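Local coordinates for phosphohistidine phosphatase sixA (Escherichia coli, PDB 1UJC), which removes phosphate from phosphohistidine, acting on the HPt domain of the ArcB sensor in the multistep His-Asp phosphorelay, at residues A16-S19 with V20-L23; T137-E140 with S141-T145. All blocks are in the same frame, centred on the assembly; numbering follows the deposited sequence.

Interaction 1. Residues A16-S19 with V20-L23; sequences ASDS and VRPL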
loop_
_atom_site.group_PDB
_atom_site.type_symbol
_atom_site.label_atom_id
_atom_site.label_comp_id
_atom_site.label_asym_id
_atom_site.label_seq_id
_atom_site.Cartn_x
_atom_site.Cartn_y
_atom_site.Cartn_z
ATOM N N ALA A 16 -11.327 -11.406 17.607
ATOM C CA ALA A 16 -12.425 -10.821 18.364
ATOM C C ALA A 16 -13.344 -10.035 17.426
ATOM O O ALA A 16 -14.559 -10.001 17.619
ATOM C CB ALA A 16 -11.876 -9.910 19.455
ATOM N N SER A 17 -12.751 -9.408 16.409
ATOM C CA SER A 17 -13.492 -8.629 15.411
ATOM C C SER A 17 -12.575 -8.412 14.204
ATOM O O SER A 17 -11.374 -8.654 14.288
ATOM C CB SER A 17 -13.932 -7.276 15.985
ATOM O OG SER A 17 -12.827 -6.417 16.192
ATOM N N ASP A 18 -13.129 -7.949 13.088
ATOM C CA ASP A 18 -12.324 -7.752 11.880
ATOM C C ASP A 18 -11.122 -6.812 11.995
ATOM O O ASP A 18 -10.006 -7.188 11.652
ATOM C CB ASP A 18 -13.195 -7.267 10.715
ATOM C CG ASP A 18 -12.409 -7.165 9.410
ATOM O OD1 ASP A 18 -12.138 -8.218 8.792
ATOM O OD2 ASP A 18 -12.049 -6.037 9.013
ATOM N N SER A 19 -11.350 -5.593 12.472
ATOM C CA SER A 19 -10.271 -4.614 12.575
ATOM C C SER A 19 -9.042 -5.114 13.327
ATOM O O SER A 19 -7.934 -4.621 13.106
ATOM C CB SER A 19 -10.774 -3.328 13.241
ATOM O OG SER A 19 -10.900 -3.487 14.644
ATOM N N VAL A 20 -9.227 -6.092 14.205
ATOM C CA VAL A 20 -8.108 -6.596 14.993
ATOM C C VAL A 20 -7.500 -7.932 14.560
ATOM O O VAL A 20 -6.673 -8.496 15.276
ATOM C CB VAL A 20 -8.495 -6.670 16.486
ATOM C CG1 VAL A 20 -8.714 -5.268 17.024
ATOM C CG2 VAL A 20 -9.762 -7.489 16.656
ATOM N N ARG A 21 -7.895 -8.429 13.389
ATOM C CA ARG A 21 -7.357 -9.695 12.884
ATOM C C ARG A 21 -5.866 -9.516 12.637
ATOM O O ARG A 21 -5.456 -8.616 11.909
ATOM C CB ARG A 21 -8.029 -10.083 11.565
ATOM C CG ARG A 21 -9.509 -10.402 11.661
ATOM C CD ARG A 21 -10.156 -10.310 10.284
ATOM N NE ARG A 21 -9.429 -11.085 9.283
ATOM C CZ ARG A 21 -9.437 -10.815 7.983
ATOM N NH1 ARG A 21 -10.137 -9.783 7.528
ATOM N NH2 ARG A 21 -8.745 -11.571 7.138
ATOM N N PRO A 22 -5.029 -10.368 13.247
ATOM C CA PRO A 22 -3.581 -10.256 13.055
ATOM C C PRO A 22 -3.111 -10.900 11.750
ATOM O O PRO A 22 -3.873 -11.586 11.065
ATOM C CB PRO A 22 -3.023 -10.974 14.277
ATOM C CG PRO A 22 -4.005 -12.100 14.441
ATOM C CD PRO A 22 -5.347 -11.406 14.247
ATOM N N LEU A 23 -1.845 -10.680 11.418
ATOM C CA LEU A 23 -1.266 -11.245 10.209
ATOM C C LEU A 23 -0.886 -12.696 10.501
ATOM O O LEU A 23 -0.625 -13.051 11.644
ATOM C CB LEU A 23 -0.022 -10.439 9.824
ATOM C CG LEU A 23 0.158 -9.932 8.389
ATOM C CD1 LEU A 23 -1.172 -9.443 7.811
ATOM C CD2 LEU A 23 1.193 -8.813 8.394
HETATM O O HOH W 1 -6.876 -6.419 11.065
#

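Interaction 2. Residues T137-E140 with S141-T145; sequences TLDE and SGNGT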
loop_
_atom_site.group_PDB
_atom_site.type_symbol
_atom_site.label_atom_id
_atom_site.label_comp_id
_atom_site.label_asym_id
_atom_site.label_seq_id
_atom_site.Cartn_x
_atom_site.Cartn_y
_atom_site.Cartn_z
ATOM N N THR A 137 2.759 6.368 -10.900
ATOM C CA THR A 137 3.483 7.629 -10.923
ATOM C C THR A 137 2.405 8.699 -10.978
ATOM O O THR A 137 1.633 8.757 -11.935
ATOM C CB THR A 137 4.382 7.748 -12.154
ATOM O OG1 THR A 137 5.415 6.761 -12.081
ATOM C CG2 THR A 137 5.004 9.138 -12.221
ATOM N N LEU A 138 2.342 9.527 -9.941
ATOM C CA LEU A 138 1.331 10.574 -9.856
ATOM C C LEU A 138 1.915 11.968 -10.038
ATOM O O LEU A 138 2.941 12.308 -9.440
ATOM C CB LEU A 138 0.624 10.495 -8.503
ATOM C CG LEU A 138 -0.582 11.396 -8.223
ATOM C CD1 LEU A 138 -1.749 11.042 -9.149
ATOM C CD2 LEU A 138 -0.993 11.214 -6.772
ATOM N N ASP A 139 1.261 12.778 -10.863
ATOM C CA ASP A 139 1.733 14.133 -11.075
ATOM C C ASP A 139 0.931 15.118 -10.224
ATOM O O ASP A 139 -0.052 14.748 -9.572
ATOM C CB ASP A 139 1.702 14.508 -12.569
ATOM C CG ASP A 139 0.309 14.803 -13.094
ATOM O OD1 ASP A 139 0.160 14.829 -14.339
ATOM O OD2 ASP A 139 -0.624 15.023 -12.292
ATOM N N GLU A 140 1.370 16.367 -10.232
ATOM C CA GLU A 140 0.760 17.427 -9.440
ATOM C C GLU A 140 -0.726 17.706 -9.691
ATOM O O GLU A 140 -1.415 18.249 -8.825
ATOM C CB GLU A 140 1.579 18.702 -9.627
ATOM C CG GLU A 140 3.099 18.469 -9.569
ATOM C CD GLU A 140 3.662 17.773 -10.817
ATOM O OE1 GLU A 140 3.334 18.218 -11.938
ATOM O OE2 GLU A 140 4.441 16.794 -10.680
ATOM N N SER A 141 -1.224 17.327 -10.862
ATOM C CA SER A 141 -2.627 17.552 -11.186
ATOM C C SER A 141 -3.482 16.332 -10.871
ATOM O O SER A 141 -4.638 16.253 -11.279
ATOM C CB SER A 141 -2.773 17.940 -12.658
ATOM O OG SER A 141 -2.155 19.195 -12.894
ATOM N N GLY A 142 -2.904 15.383 -10.140
ATOM C CA GLY A 142 -3.633 14.182 -9.769
ATOM C C GLY A 142 -3.706 13.138 -10.865
ATOM O O GLY A 142 -4.466 12.183 -10.760
ATOM N N ASN A 143 -2.915 13.312 -11.917
ATOM C CA ASN A 143 -2.925 12.365 -13.018
ATOM C C ASN A 143 -1.872 11.283 -12.788
ATOM O O ASN A 143 -0.670 11.563 -12.753
ATOM C CB ASN A 143 -2.664 13.089 -14.336
ATOM C CG ASN A 143 -3.503 12.544 -15.469
ATOM O OD1 ASN A 143 -3.498 13.082 -16.583
ATOM N ND2 ASN A 143 -4.239 11.472 -15.194
ATOM N N GLY A 144 -2.331 10.049 -12.631
ATOM C CA GLY A 144 -1.415 8.958 -12.381
ATOM C C GLY A 144 -1.319 7.947 -13.499
ATOM O O GLY A 144 -2.269 7.732 -14.251
ATOM N N THR A 145 -0.153 7.325 -13.591
ATOM C CA THR A 145 0.127 6.312 -14.595
ATOM C C THR A 145 0.381 4.986 -13.883
ATOM O O THR A 145 1.193 4.926 -12.958
ATOM C CB THR A 145 1.379 6.686 -15.399
ATOM O OG1 THR A 145 1.108 7.855 -16.178
ATOM C CG2 THR A 145 1.789 5.552 -16.309
#

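Interaction 1. Residues A16-S19 with V20-L23
Asp-18 OD1 receives NH1 of Arg-21 at 2.8 Å, a salt bridge within one surface loop. The bond comes from the syn side of the carboxylate, tilted 24° out of its plane, whereas OD1 lies close to the guanidinium plane and meets its edge; the two planes are 46° apart. A bend at chi3 of Arg-21 (51°) turns the guanidinium so that NH1 meets the carboxylate; CD itself lies 3.2 Å from Asp-18 OD1. The backbone makes the same step: Arg-21 N bonds Asp-18 O at 3.0 Å and nearly straight, closing a type I turn with Ser-19 and Val-20 at its corners. One residue earlier, Val-20 N reaches Ser-17 O weakly, and Val-20 CG2 lies against that same oxygen and 3.3 Å from Ser-17 OG. Were Arg-21 a leucine, Asp-18 OD1 would probably lose its charged mate and the carbonyl of Ala-12, now bonded by Arg-21 NE, would lose that donor. The second carboxylate oxygen of Asp-18 bridges to Arg-55, a residue of the tungstate pocket, and the Arg-21 side chain comes within about 4 Å of the bound anion, so the turn borders this pocket, probably the phosphate site. It belongs to the loop between strand 2-7 and helix 25-40, where Val-20 touches Leu-54 and Arg-21 touches Arg-55, both on helix 54-66.

Interaction 2. Residues T137-E140 with S141-T145
Asp-139 holds CG between its backbone N and carbonyl carbon (chi1 76°), which turns the carboxylate back over the loop that follows, toward Ser-141 N and Asn-143 N. The loop closes a beta hairpin between strands 133-138 and 144-150 by a type I turn from Asp-139 to Gly-142 with a G1 beta bulge. The evidence is in the backbone: Gly-142 N bonds Asp-139 O, Asp-139 N bonds Asn-143 O at 3.0 Å, and Gly-142 takes a positive phi of 80°, a conformation that glycine adopts more readily than residues with a side chain. Within this loop OD2 of Asp-139 accepts two hydrogen bonds from backbone amides, from Ser-141 N at 2.8 Å, which makes an Asx turn, and from Asn-143 N at 2.9 Å. The donors come from opposite faces of the carboxylate, each 49° out of its plane, which probably restricts rotation of the group. OD1 lies beside Asn-143 CB at 3.3 Å, with the two side chains running alongside each other and pointing the same way.

Beyond the turn, Thr-137 and Thr-145 form an antiparallel hydrogen-bonded pair, while Leu-138 and Gly-144 form the non-hydrogen-bonded one. Leu-138 lies on the other face from the threonines, against Leu-92 and Thr-96 of helix 85-98, and Glu-140 O is bonded by Gln-93 and Asn-97 of that helix. Thr-137 OG1 bonds Gln-2 and Asn-147. Leu-138 CD1 also bends back under the loop, reaching the carbonyl carbon of Gly-142 at 3.3 Å.

From the N terminus, the chain completes strand 2-7 and then reaches interaction 1, which closes a tight turn in the loop before helix 25-40. Only after helices 25-40, 54-66, 85-98 and 111-119 and the intervening strands does it come to interaction 2, the reversal between strands 133-138 and 144-150. The two are in series; neither nests within nor crosses the other. The centres of interactions 1 and 2 are about 34 Å apart, on opposite sides of the centre of the chain. The nearest atoms of interactions 1 and 2 are about 25 Å apart. Residues 16-23 pack on helix 54-66 near the tungstate; residues 137-145 join the edge strand 144-150 to its neighbour and lean on helix 85-98.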